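Local structure of RmpD (Hexulose-6-phosphate synthase) (Streptococcus mutans, 3EXR) at residues Asn77-Gly82 with Lys102-Ile107; Asp58-Ala63 with Pro109-Ile114; Ile34-Val39 with Glu50-Leu55; Asn7-Leu12 with Ala83-Cys88; Asp64-Asp69 with Glu117-Trp122. The protein is a TIM-barrel protein of the orotidine 5'-phosphate decarboxylase / HUMPS family, with eight parallel strands closed into a barrel inside a layer of helices and two chains in its assembly. All blocks are in the same frame, centred on the assembly; numbering follows the deposited sequence.

Contact 1: residues Asn77-Gly82 with Lys102-Ile107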
# COMPACT_ATOMS: atom_id res chain seq x y z
N ASN A 77 -0.80 10.60 10.28
CA ASN A 77 0.33 11.18 9.57
C ASN A 77 -0.04 11.99 8.35
O ASN A 77 0.57 13.02 8.09
CB ASN A 77 1.35 10.12 9.15
CG ASN A 77 2.17 9.57 10.34
OD1 ASN A 77 2.18 10.14 11.43
ND2 ASN A 77 2.87 8.46 10.09
N ASN A 78 -1.04 11.53 7.59
CA ASN A 78 -1.48 12.25 6.40
C ASN A 78 -2.51 13.32 6.70
O ASN A 78 -2.52 14.32 5.99
CB ASN A 78 -1.97 11.29 5.33
CG ASN A 78 -0.83 10.52 4.72
OD1 ASN A 78 -0.16 11.02 3.82
ND2 ASN A 78 -0.57 9.33 5.24
N ALA A 79 -3.32 13.15 7.74
CA ALA A 79 -4.30 14.18 8.14
C ALA A 79 -3.59 15.42 8.68
O ALA A 79 -4.02 16.55 8.41
CB ALA A 79 -5.24 13.63 9.20
N VAL A 80 -2.50 15.24 9.42
CA VAL A 80 -1.78 16.42 9.91
C VAL A 80 -1.13 17.21 8.78
O VAL A 80 -0.87 18.39 8.93
CB VAL A 80 -0.75 16.08 11.02
CG1 VAL A 80 -1.44 15.44 12.21
CG2 VAL A 80 0.37 15.22 10.49
N ARG A 81 -0.87 16.56 7.64
CA ARG A 81 -0.32 17.22 6.43
C ARG A 81 -1.41 17.97 5.68
O ARG A 81 -1.12 18.78 4.80
CB ARG A 81 0.31 16.17 5.50
CG ARG A 81 1.61 15.54 5.97
CD ARG A 81 2.75 16.50 5.92
NE ARG A 81 4.03 15.84 6.10
CZ ARG A 81 5.19 16.48 6.22
NH1 ARG A 81 5.22 17.80 6.23
NH2 ARG A 81 6.32 15.80 6.34
N GLY A 82 -2.66 17.69 6.02
CA GLY A 82 -3.81 18.34 5.38
C GLY A 82 -4.72 17.48 4.49
O GLY A 82 -5.61 18.02 3.83
N LYS A 102 -11.21 6.84 12.54
CA LYS A 102 -11.22 7.60 13.79
C LYS A 102 -10.12 8.65 13.81
O LYS A 102 -10.35 9.78 14.24
CB LYS A 102 -11.15 6.68 15.01
CG LYS A 102 -12.42 5.83 15.23
CD LYS A 102 -12.34 4.97 16.54
CE LYS A 102 -13.41 3.83 16.57
NZ LYS A 102 -13.18 2.75 17.60
N ALA A 103 -8.93 8.30 13.32
CA ALA A 103 -7.81 9.24 13.33
C ALA A 103 -7.99 10.40 12.36
O ALA A 103 -7.67 11.54 12.70
CB ALA A 103 -6.50 8.53 13.05
N ILE A 104 -8.53 10.12 11.16
CA ILE A 104 -8.67 11.18 10.18
C ILE A 104 -9.81 12.12 10.59
O ILE A 104 -9.71 13.32 10.40
CB ILE A 104 -8.77 10.67 8.71
CG1 ILE A 104 -8.47 11.81 7.73
CG2 ILE A 104 -10.09 10.02 8.46
CD1 ILE A 104 -8.03 11.33 6.34
N GLU A 105 -10.87 11.56 11.18
CA GLU A 105 -11.98 12.36 11.72
C GLU A 105 -11.55 13.22 12.90
O GLU A 105 -12.06 14.33 13.08
CB GLU A 105 -13.14 11.47 12.15
CG GLU A 105 -13.96 10.94 11.00
CD GLU A 105 -15.06 10.01 11.45
OE1 GLU A 105 -15.23 9.79 12.67
OE2 GLU A 105 -15.73 9.45 10.57
N ASP A 106 -10.63 12.72 13.72
CA ASP A 106 -10.17 13.48 14.88
C ASP A 106 -9.49 14.78 14.46
O ASP A 106 -9.69 15.83 15.07
CB ASP A 106 -9.20 12.66 15.72
CG ASP A 106 -8.81 13.36 16.99
OD1 ASP A 106 -9.73 13.68 17.79
OD2 ASP A 106 -7.63 13.65 17.24
N ILE A 107 -8.68 14.72 13.39
CA ILE A 107 -7.96 15.90 12.91
C ILE A 107 -8.79 16.76 11.95
O ILE A 107 -8.70 18.00 11.95
CB ILE A 107 -6.60 15.47 12.28
CG1 ILE A 107 -5.57 15.14 13.39
CG2 ILE A 107 -6.06 16.55 11.32
CD1 ILE A 107 -5.26 16.28 14.33
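The methyl of Ala-79 fits between two isoleucines of the facing helix. Its CB lies 3.7 Å from Ile-107 CG2 and 4.0 Å from Ile-104 CG1, and contacts of this kind make up the interface, which has no hydrogen bond across it. The small side chain lets the backbones come close, with Ala-79 CA and Ile-104 CA 5.7 Å apart. Ile-107 CG2 stands anti to its own backbone N, which carries this methyl over to the end of the opposing helix, where it also rests against Ala-79 O at 3.6 Å. The other branch of Ile-107 reaches outward, and its CG1 meets Val-80 CG1 at 4.3 Å on the more exposed flank. Ile-104 works from the buried flank: its CG1 swings back to Ala-79 although its CB is not aimed there.

The second shell fixes the end of the first helix. Gly-82 N donates to Ala-79 O at 3.0 Å, so the carbonyl that Ile-107 touches is already engaged in the closing turn. Gly-82 takes a positive phi of 112°, completing a Schellman motif, and its own O accepts from Arg-53 NH2. Arg-81 leaves the interface to form a salt bridge with Glu-50, while Asn-78 packs inward on Ala-63 and Thr-65 of strand 60-67. Apolar packing thus joins helix 71-79 to helix 94-107, successive outer helices on either side of strand 85-89 in chain order, as in the helical layer of a (beta/alpha)8 barrel.

Contact 2: residues Asp58-Ala63 with Pro109-Ile114; sequences DKIIVA and PDKGEI
The flat peptide group joining Lys-59 to Ile-60 has the ammonium group of Lys-111 over one face. Lys-111 NZ lies 3.4 Å from Lys-59 O but stands well out of the peptide plane, and the geometry is too poor for a hydrogen bond. The same nitrogen comes within 4.1 Å of Ile-60 CA and 4.4 Å of Ile-60 CG1, so the lysine tip rests over the start of the strand. A second flat group lies on the other branch of Ile-60: its CG2 covers one face of the six-membered ring of Trp-85, and Glu-113 also touches that indole.

Stronger partners settle the polar ends. Lys-111 NZ forms a salt bridge with Asp-84 OD2, an oxygen that also receives Ile-61 N and pairs with Arg-53 NH2. Lys-59 O accepts from Arg-53 NH1, so one guanidinium group serves both the carbonyl and the carboxylate. The Lys-111 chain is folded at its third torsion (chi3 -88°), and the bend turns NZ back toward Asp-84 and the Lys-59 peptide. Lys-59 itself heads the other way, its CB pointing away from the 109-114 segment and its NZ bonded to Val-31 O.

Strands 60-67 and 113-117 are not neighbours in the sheet; strand 85-89 runs between them, and Lys-111 spans the gap just before its own strand begins. The result is a polar cluster bridging alternate strands at the N-terminal rim of a parallel (beta/alpha)8 barrel.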
# COMPACT_ATOMS: atom_id res chain seq x y z
N ASP A 58 -8.68 25.02 -0.70
CA ASP A 58 -10.10 24.68 -0.66
C ASP A 58 -10.46 23.51 -1.59
O ASP A 58 -11.63 23.33 -1.94
CB ASP A 58 -10.92 25.93 -0.96
CG ASP A 58 -10.67 27.07 0.06
OD1 ASP A 58 -10.63 26.83 1.29
OD2 ASP A 58 -10.50 28.24 -0.34
N LYS A 59 -9.47 22.73 -2.00
CA LYS A 59 -9.72 21.57 -2.84
C LYS A 59 -9.75 20.36 -1.96
O LYS A 59 -9.14 20.35 -0.90
CB LYS A 59 -8.62 21.38 -3.87
CG LYS A 59 -9.11 21.04 -5.23
CD LYS A 59 -10.06 22.15 -5.76
CE LYS A 59 -9.43 22.97 -6.85
NZ LYS A 59 -10.48 23.56 -7.72
N ILE A 60 -10.46 19.33 -2.39
CA ILE A 60 -10.38 18.05 -1.67
C ILE A 60 -9.02 17.40 -2.01
O ILE A 60 -8.65 17.35 -3.17
CB ILE A 60 -11.54 17.11 -2.06
CG1 ILE A 60 -12.88 17.71 -1.59
CG2 ILE A 60 -11.33 15.74 -1.44
CD1 ILE A 60 -14.14 17.08 -2.22
N ILE A 61 -8.28 16.94 -1.00
CA ILE A 61 -6.98 16.30 -1.21
C ILE A 61 -7.01 14.87 -0.68
O ILE A 61 -7.45 14.63 0.44
CB ILE A 61 -5.86 17.09 -0.49
CG1 ILE A 61 -5.71 18.48 -1.10
CG2 ILE A 61 -4.51 16.34 -0.54
CD1 ILE A 61 -4.74 19.34 -0.45
N VAL A 62 -6.56 13.94 -1.51
CA VAL A 62 -6.54 12.52 -1.22
C VAL A 62 -5.08 12.10 -1.02
O VAL A 62 -4.23 12.43 -1.85
CB VAL A 62 -7.12 11.70 -2.38
CG1 VAL A 62 -7.15 10.21 -2.04
CG2 VAL A 62 -8.52 12.19 -2.74
N ALA A 63 -4.82 11.45 0.11
CA ALA A 63 -3.54 10.75 0.34
C ALA A 63 -3.80 9.27 0.01
O ALA A 63 -4.43 8.54 0.78
CB ALA A 63 -3.09 10.92 1.78
N PRO A 109 -12.63 16.78 11.26
CA PRO A 109 -14.02 16.35 11.44
C PRO A 109 -14.95 16.70 10.29
O PRO A 109 -15.87 15.93 10.02
CB PRO A 109 -14.46 17.07 12.72
CG PRO A 109 -13.44 18.05 13.03
CD PRO A 109 -12.18 17.70 12.32
N ASP A 110 -14.69 17.81 9.61
CA ASP A 110 -15.59 18.31 8.57
C ASP A 110 -15.56 17.46 7.31
O ASP A 110 -16.60 17.23 6.71
CB ASP A 110 -15.26 19.74 8.18
CG ASP A 110 -15.39 20.72 9.33
OD1 ASP A 110 -15.99 20.35 10.36
OD2 ASP A 110 -14.87 21.85 9.22
N LYS A 111 -14.37 17.02 6.91
CA LYS A 111 -14.20 16.35 5.61
C LYS A 111 -13.50 14.97 5.68
O LYS A 111 -13.53 14.23 4.70
CB LYS A 111 -13.42 17.26 4.64
CG LYS A 111 -14.05 18.62 4.26
CD LYS A 111 -13.52 19.15 2.88
CE LYS A 111 -12.19 20.01 2.93
NZ LYS A 111 -11.37 20.29 1.62
N GLY A 112 -12.89 14.62 6.82
CA GLY A 112 -12.10 13.40 6.96
C GLY A 112 -12.84 12.11 6.67
O GLY A 112 -13.86 11.83 7.28
N GLU A 113 -12.31 11.32 5.74
CA GLU A 113 -12.92 10.06 5.34
C GLU A 113 -11.89 9.05 4.84
O GLU A 113 -10.82 9.44 4.33
CB GLU A 113 -13.89 10.29 4.17
CG GLU A 113 -15.16 11.05 4.49
CD GLU A 113 -16.23 10.80 3.44
OE1 GLU A 113 -16.53 9.62 3.15
OE2 GLU A 113 -16.75 11.80 2.90
N ILE A 114 -12.28 7.78 4.95
CA ILE A 114 -11.56 6.66 4.37
C ILE A 114 -12.28 6.20 3.09
O ILE A 114 -13.52 6.25 2.98
CB ILE A 114 -11.43 5.51 5.41
CG1 ILE A 114 -10.74 6.02 6.67
CG2 ILE A 114 -10.69 4.30 4.83
CD1 ILE A 114 -9.38 6.62 6.49

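Contact 3: residues Ile34-Val39 with Glu50-Leu55; sequences IEAGTV and EVLRSL
Strand 33-36 packs against helix 47-55, with Ile-34 CA and Leu-52 CA 8.0 Å apart, a packing between the sheet of the (beta/alpha)8 barrel and its outer helical layer. Leu-52 is the helix residue that reaches the strand. Along the strand the side chains alternate: Ile-34 and Ala-36 direct their CB atoms toward the helix, whereas Glu-35, between them, points away and packs on Val-62 of strand 60-67. Beyond Ala-36 the chain passes through Gly-37, the N-cap of helix 38-44. Backbone hydrogen bonds tie Ile-34 and Ala-36 to strand 60-67, which keeps their side chains on the helix side of the sheet.

No hydrogen bond crosses the interface, which is wholly apolar and buried. Leu-52 holds its CD1 methyl extended away from the backbone (chi2 170°), far enough to touch two strand residues at once. Ile-61 of strand 60-67, Leu-12 of strand 7-12 and Ala-24 of helix 17-27 also touch this leucine.

Two strand residues therefore share one leucine end. CD1 of Leu-52 lies 4.3 Å from Ala-36 CB, and these two atoms and Ile-34 CG2 form an angle of about 106° at CD1. The Ile-34 methyl, CG2, faces both branches of the leucine, being 4.2 Å from Leu-52 CD1 and 4.3 Å from Leu-52 CD2.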
# COMPACT_ATOMS: atom_id res chain seq x y z
N ILE A 34 -7.73 16.58 -5.82
CA ILE A 34 -6.34 16.29 -6.20
C ILE A 34 -5.80 15.18 -5.32
O ILE A 34 -5.91 15.23 -4.10
CB ILE A 34 -5.43 17.55 -6.07
CG1 ILE A 34 -5.98 18.67 -6.93
CG2 ILE A 34 -4.01 17.23 -6.50
CD1 ILE A 34 -5.43 19.99 -6.62
N GLU A 35 -5.21 14.17 -5.95
CA GLU A 35 -4.79 12.94 -5.26
C GLU A 35 -3.29 12.72 -5.40
O GLU A 35 -2.75 12.66 -6.50
CB GLU A 35 -5.53 11.72 -5.83
CG GLU A 35 -4.99 10.38 -5.32
CD GLU A 35 -5.81 9.20 -5.81
OE1 GLU A 35 -6.39 9.27 -6.93
OE2 GLU A 35 -5.92 8.20 -5.06
N ALA A 36 -2.62 12.61 -4.25
CA ALA A 36 -1.24 12.16 -4.20
C ALA A 36 -1.24 10.64 -4.28
O ALA A 36 -1.62 9.95 -3.31
CB ALA A 36 -0.59 12.60 -2.88
N GLY A 37 -0.85 10.10 -5.43
CA GLY A 37 -0.95 8.67 -5.66
C GLY A 37 0.09 7.85 -4.91
O GLY A 37 1.14 8.37 -4.52
N THR A 38 -0.18 6.56 -4.73
CA THR A 38 0.68 5.69 -3.91
C THR A 38 2.11 5.64 -4.45
O THR A 38 3.07 5.69 -3.69
CB THR A 38 0.15 4.25 -3.87
OG1 THR A 38 -1.27 4.25 -3.71
CG2 THR A 38 0.77 3.50 -2.71
N VAL A 39 2.25 5.54 -5.78
CA VAL A 39 3.59 5.49 -6.37
C VAL A 39 4.41 6.73 -5.95
O VAL A 39 5.61 6.66 -5.70
CB VAL A 39 3.51 5.42 -7.92
CG1 VAL A 39 4.89 5.64 -8.52
CG2 VAL A 39 2.90 4.08 -8.36
N GLU A 50 1.09 18.22 2.13
CA GLU A 50 1.13 19.58 2.68
C GLU A 50 1.37 20.66 1.59
O GLU A 50 0.76 21.73 1.62
CB GLU A 50 2.17 19.66 3.79
CG GLU A 50 2.12 20.93 4.61
CD GLU A 50 2.93 20.87 5.90
OE1 GLU A 50 3.21 19.78 6.40
OE2 GLU A 50 3.24 21.96 6.44
N VAL A 51 2.24 20.37 0.64
CA VAL A 51 2.50 21.29 -0.47
C VAL A 51 1.21 21.46 -1.28
O VAL A 51 0.87 22.58 -1.64
CB VAL A 51 3.65 20.78 -1.36
CG1 VAL A 51 3.76 21.59 -2.65
CG2 VAL A 51 4.98 20.79 -0.58
N LEU A 52 0.51 20.36 -1.53
CA LEU A 52 -0.73 20.44 -2.29
C LEU A 52 -1.78 21.25 -1.55
O LEU A 52 -2.50 22.02 -2.16
CB LEU A 52 -1.27 19.06 -2.64
CG LEU A 52 -0.41 18.25 -3.59
CD1 LEU A 52 -0.90 16.83 -3.68
CD2 LEU A 52 -0.38 18.90 -4.98
N ARG A 53 -1.85 21.08 -0.22
CA ARG A 53 -2.79 21.83 0.60
C ARG A 53 -2.51 23.32 0.56
O ARG A 53 -3.43 24.12 0.48
CB ARG A 53 -2.82 21.30 2.02
CG ARG A 53 -3.67 22.09 3.01
CD ARG A 53 -5.09 22.33 2.58
NE ARG A 53 -5.83 21.09 2.70
CZ ARG A 53 -6.83 20.69 1.92
NH1 ARG A 53 -7.20 21.43 0.90
NH2 ARG A 53 -7.41 19.52 2.15
N SER A 54 -1.24 23.68 0.56
CA SER A 54 -0.81 25.07 0.47
C SER A 54 -1.20 25.68 -0.91
O SER A 54 -1.68 26.82 -1.00
CB SER A 54 0.70 25.12 0.69
OG SER A 54 1.17 26.45 0.69
N LEU A 55 -0.96 24.94 -1.98
CA LEU A 55 -1.31 25.41 -3.30
C LEU A 55 -2.82 25.52 -3.50
O LEU A 55 -3.28 26.39 -4.26
CB LEU A 55 -0.73 24.46 -4.36
CG LEU A 55 0.79 24.51 -4.53
CD1 LEU A 55 1.29 23.29 -5.31
CD2 LEU A 55 1.15 25.79 -5.25

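Contact 4: residues Asn7-Leu12 with Ala83-Cys88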
# COMPACT_ATOMS: atom_id res chain seq x y z
N ASN A 7 -17.64 14.41 -9.18
CA ASN A 7 -16.39 15.12 -9.08
C ASN A 7 -15.47 14.70 -10.22
O ASN A 7 -15.55 13.58 -10.71
CB ASN A 7 -15.68 14.76 -7.77
CG ASN A 7 -16.35 15.32 -6.53
OD1 ASN A 7 -16.49 14.59 -5.53
ND2 ASN A 7 -16.72 16.60 -6.55
N LEU A 8 -14.60 15.63 -10.63
CA LEU A 8 -13.43 15.32 -11.41
C LEU A 8 -12.24 15.32 -10.46
O LEU A 8 -11.95 16.33 -9.82
CB LEU A 8 -13.21 16.36 -12.50
CG LEU A 8 -11.88 16.20 -13.26
CD1 LEU A 8 -11.66 14.79 -13.82
CD2 LEU A 8 -11.73 17.22 -14.35
N GLN A 9 -11.55 14.19 -10.41
CA GLN A 9 -10.35 14.01 -9.59
C GLN A 9 -9.17 13.75 -10.49
O GLN A 9 -9.29 13.02 -11.47
CB GLN A 9 -10.58 12.86 -8.62
CG GLN A 9 -9.38 12.41 -7.86
CD GLN A 9 -9.75 11.45 -6.72
OE1 GLN A 9 -10.82 11.58 -6.15
NE2 GLN A 9 -8.87 10.52 -6.40
N VAL A 10 -8.02 14.33 -10.15
CA VAL A 10 -6.77 14.02 -10.84
C VAL A 10 -5.82 13.26 -9.91
O VAL A 10 -5.58 13.69 -8.78
CB VAL A 10 -6.04 15.28 -11.41
CG1 VAL A 10 -5.63 16.26 -10.29
CG2 VAL A 10 -4.82 14.89 -12.20
N ALA A 11 -5.38 12.10 -10.38
CA ALA A 11 -4.39 11.30 -9.70
C ALA A 11 -3.01 11.73 -10.16
O ALA A 11 -2.76 11.86 -11.36
CB ALA A 11 -4.61 9.81 -10.04
N LEU A 12 -2.11 11.90 -9.20
CA LEU A 12 -0.69 12.17 -9.44
C LEU A 12 0.14 10.95 -9.05
O LEU A 12 0.39 10.69 -7.87
CB LEU A 12 -0.22 13.40 -8.68
CG LEU A 12 -1.16 14.60 -8.68
CD1 LEU A 12 -0.79 15.53 -7.54
CD2 LEU A 12 -1.12 15.30 -10.04
N ALA A 83 -4.53 16.15 4.46
CA ALA A 83 -5.43 15.30 3.67
C ALA A 83 -6.88 15.35 4.14
O ALA A 83 -7.16 15.41 5.36
CB ALA A 83 -4.96 13.85 3.66
N ASP A 84 -7.79 15.25 3.17
CA ASP A 84 -9.21 15.03 3.47
C ASP A 84 -9.59 13.55 3.45
O ASP A 84 -10.24 13.05 4.38
CB ASP A 84 -10.06 15.79 2.45
CG ASP A 84 -9.88 17.30 2.57
OD1 ASP A 84 -10.00 17.86 3.71
OD2 ASP A 84 -9.66 17.95 1.54
N TRP A 85 -9.19 12.86 2.38
CA TRP A 85 -9.51 11.46 2.17
C TRP A 85 -8.23 10.67 2.16
O TRP A 85 -7.23 11.15 1.66
CB TRP A 85 -10.23 11.24 0.85
CG TRP A 85 -11.53 11.98 0.73
CD1 TRP A 85 -12.24 12.54 1.75
CD2 TRP A 85 -12.25 12.26 -0.47
NE1 TRP A 85 -13.37 13.14 1.25
CE2 TRP A 85 -13.41 12.99 -0.11
CE3 TRP A 85 -12.03 11.98 -1.83
CZ2 TRP A 85 -14.34 13.43 -1.04
CZ3 TRP A 85 -12.96 12.43 -2.77
CH2 TRP A 85 -14.10 13.15 -2.37
N MET A 86 -8.28 9.47 2.73
CA MET A 86 -7.17 8.53 2.61
C MET A 86 -7.70 7.18 2.13
O MET A 86 -8.78 6.73 2.56
CB MET A 86 -6.45 8.34 3.94
CG MET A 86 -5.16 7.57 3.80
SD MET A 86 -4.30 7.17 5.32
CE MET A 86 -5.24 5.77 5.96
N THR A 87 -6.93 6.51 1.27
CA THR A 87 -7.28 5.15 0.88
C THR A 87 -6.74 4.08 1.83
O THR A 87 -5.60 4.15 2.33
CB THR A 87 -6.83 4.83 -0.57
OG1 THR A 87 -5.41 4.97 -0.70
CG2 THR A 87 -7.48 5.79 -1.60
N CYS A 88 -7.57 3.05 2.03
CA CYS A 88 -7.12 1.79 2.62
C CYS A 88 -7.33 0.72 1.58
O CYS A 88 -8.38 0.72 0.88
CB CYS A 88 -7.95 1.41 3.83
SG CYS A 88 -7.56 2.25 5.36
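Trp-85 pushes the six-membered part of its indole across the barrel interior to meet Asn-7 and Gln-9. Both amide oxygens come to the edge of the ring near its plane, Gln-9 OE1 at 4.1 Å from Trp-85 CZ3 and Asn-7 OD1 at 4.2 Å from Trp-85 CH2. The backbones stay far apart, with Gln-9 CA and Trp-85 CA at 12.1 Å, so the side chains alone span the distance.

Gln-9 does so at nearly full stretch: CG lies opposite the backbone N (chi1 171°), the next torsion is also extended, and the amide is carried well into the interior. There its plane makes 47° with the indole, so the two flat groups do not stack. Trp-85 has its CG opposite the carbonyl carbon (chi1 -60°), which projects the indole toward strand 7-12. Val-62 and Gln-115 also touch the indole.

An outside bond orients the Gln-9 amide: NE2 donates to Glu-35 OE1, which places the Gln-9 oxygen on the ring side. Asn-7 OD1 has a weak hydrogen bond with Thr-192 OG1. Neither oxygen is hydrogen-bonded to Trp-85, and at these separations the approaches are loose. Carbonyl oxygens facing C-H groups at an aromatic edge suggest a mild electrostatic match in this buried barrel core, where the hydrogen bonds of the two amides come from other residues.

Contact 5: residues Asp64-Asp69 with Glu117-Trp122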
# COMPACT_ATOMS: atom_id res chain seq x y z
N ASP A 64 -3.28 8.83 -1.13
CA ASP A 64 -3.55 7.47 -1.62
C ASP A 64 -2.50 6.52 -1.05
O ASP A 64 -1.63 6.08 -1.75
CB ASP A 64 -3.56 7.50 -3.14
CG ASP A 64 -3.81 6.16 -3.79
OD1 ASP A 64 -4.39 5.24 -3.18
OD2 ASP A 64 -3.43 5.99 -4.97
N THR A 65 -2.63 6.21 0.24
CA THR A 65 -1.64 5.34 0.89
C THR A 65 -1.93 3.85 0.73
O THR A 65 -1.07 3.02 1.01
CB THR A 65 -1.56 5.61 2.40
OG1 THR A 65 -2.85 5.40 2.98
CG2 THR A 65 -1.20 7.04 2.68
N LYS A 66 -3.15 3.49 0.33
CA LYS A 66 -3.56 2.09 0.22
C LYS A 66 -3.18 1.35 1.50
O LYS A 66 -2.65 0.23 1.49
CB LYS A 66 -2.97 1.44 -1.03
CG LYS A 66 -3.59 2.03 -2.30
CD LYS A 66 -3.15 1.31 -3.57
CE LYS A 66 -3.91 1.77 -4.82
NZ LYS A 66 -3.78 3.25 -5.10
N CYS A 67 -3.44 2.04 2.61
CA CYS A 67 -3.09 1.56 3.95
C CYS A 67 -3.64 0.18 4.27
O CYS A 67 -4.84 -0.08 4.10
CB CYS A 67 -3.55 2.58 4.98
SG CYS A 67 -3.38 2.08 6.65
N ALA A 68 -2.74 -0.71 4.69
CA ALA A 68 -3.10 -2.09 5.05
C ALA A 68 -3.06 -2.36 6.55
O ALA A 68 -3.67 -3.34 6.99
CB ALA A 68 -2.18 -3.09 4.36
N ASP A 69 -2.33 -1.53 7.30
CA ASP A 69 -2.09 -1.78 8.70
C ASP A 69 -1.61 -0.47 9.35
O ASP A 69 -1.27 0.50 8.64
CB ASP A 69 -1.02 -2.88 8.83
CG ASP A 69 -1.02 -3.60 10.17
OD1 ASP A 69 -1.77 -3.23 11.10
OD2 ASP A 69 -0.20 -4.52 10.32
N GLU A 117 -9.94 0.97 -1.53
CA GLU A 117 -9.36 0.61 -2.82
C GLU A 117 -9.61 -0.86 -3.13
O GLU A 117 -9.20 -1.73 -2.38
CB GLU A 117 -7.85 0.93 -2.83
CG GLU A 117 -7.54 2.39 -3.20
CD GLU A 117 -7.62 2.71 -4.69
OE1 GLU A 117 -8.01 1.82 -5.47
OE2 GLU A 117 -7.28 3.84 -5.09
N LEU A 118 -10.33 -1.11 -4.23
CA LEU A 118 -10.81 -2.44 -4.57
C LEU A 118 -9.84 -3.15 -5.49
O LEU A 118 -9.68 -2.75 -6.65
CB LEU A 118 -12.21 -2.34 -5.20
CG LEU A 118 -13.29 -1.72 -4.32
CD1 LEU A 118 -14.58 -1.58 -5.10
CD2 LEU A 118 -13.57 -2.53 -3.07
N TYR A 119 -9.15 -4.16 -4.93
CA TYR A 119 -8.24 -5.04 -5.65
C TYR A 119 -8.51 -6.49 -5.29
O TYR A 119 -8.78 -6.81 -4.13
CB TYR A 119 -6.78 -4.71 -5.31
CG TYR A 119 -6.29 -3.44 -5.99
CD1 TYR A 119 -5.60 -3.50 -7.20
CD2 TYR A 119 -6.58 -2.18 -5.48
CE1 TYR A 119 -5.16 -2.36 -7.82
CE2 TYR A 119 -6.16 -1.02 -6.11
CZ TYR A 119 -5.45 -1.12 -7.29
OH TYR A 119 -5.00 0.02 -7.93
N GLY A 120 -8.36 -7.36 -6.28
CA GLY A 120 -8.47 -8.80 -6.07
C GLY A 120 -9.89 -9.25 -5.76
O GLY A 120 -10.85 -8.57 -6.17
N ASP A 121 -10.01 -10.36 -5.04
CA ASP A 121 -11.28 -11.05 -4.82
C ASP A 121 -12.09 -10.58 -3.61
O ASP A 121 -12.45 -11.37 -2.71
CB ASP A 121 -11.01 -12.55 -4.65
CG ASP A 121 -10.41 -13.16 -5.88
OD1 ASP A 121 -10.86 -12.81 -7.00
OD2 ASP A 121 -9.49 -14.00 -5.77
N TRP A 122 -12.42 -9.30 -3.58
CA TRP A 122 -13.26 -8.77 -2.52
C TRP A 122 -14.70 -9.19 -2.75
O TRP A 122 -15.10 -9.46 -3.89
CB TRP A 122 -13.14 -7.25 -2.43
CG TRP A 122 -13.59 -6.58 -3.66
CD1 TRP A 122 -12.84 -6.31 -4.75
CD2 TRP A 122 -14.93 -6.14 -3.96
NE1 TRP A 122 -13.62 -5.72 -5.72
CE2 TRP A 122 -14.91 -5.60 -5.25
CE3 TRP A 122 -16.13 -6.13 -3.25
CZ2 TRP A 122 -16.03 -5.06 -5.86
CZ3 TRP A 122 -17.25 -5.62 -3.85
CH2 TRP A 122 -17.20 -5.08 -5.14
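Lys-66 reaches out to Glu-117 and Tyr-119 along the length of its side chain. From CB, which does not itself aim at the loop, CG passes 4.1 Å from Glu-117 CG. The chain then runs extended through CD to CE, where it meets two groups: Tyr-119 OH at 3.7 Å, approached obliquely to the phenol ring, and Glu-117 CD at 3.8 Å. A bend in the last torsion (chi4 58°) turns NZ from the phenol to the carboxylates.

Both oxygens of Asp-64 hold that nitrogen: OD1 accepts a hydrogen bond from Lys-66 NZ through its syn lone pair at 2.8 Å, and Asp-64 OD2 is equally near. Glu-117 OE2 makes a longer salt bridge to Lys-66 NZ at 3.5 Å, and Thr-38 OG1 adds a further hydrogen bond. NZ thus faces two adjacent acids whose oxygens, Asp-64 OD1 and Glu-117 OE2, come within 3.7 Å, their carboxylate planes 26° apart. Glu-117 folds at chi2 (-78°) to bring its carboxylate here.

Thr-87 OG1 bonds both Asp-64 OD1 and Lys-66 N. Tyr-119 OH bonds Asp-69 of the second subunit, and Lys-66 packs on Ala-68 of that subunit. Asp-64, Lys-66 and Asp-69 follow the Asp-X-Lys-X-X-Asp pattern of this family, and the salt-bridge network lies at the C-terminal ends of the strands beside the dimer interface, where active sites of TIM barrels are generally found.

Overall arrangement
From the N terminus, contact 4 opens first with strand 7-12, and its loop contains contact 3, which opens on strand 33-36 and closes on helix 47-55. Contact 2 then opens at 58-63, contact 5 at 64-69 on the same strand, and contact 1 at 77-82. The chain closes contact 4 at 83-88, contact 1 at 102-107, contact 2 at 109-114 and contact 5 at 117-122. Contact 4 therefore crosses contacts 1, 2 and 5; contacts 2 and 5 cross each other, and both enclose contact 1. Together they tie outer helices to one another, a helix to the sheet and opposing barrel walls, with contact 2 at the N-terminal and contact 5 at the C-terminal end of the barrel.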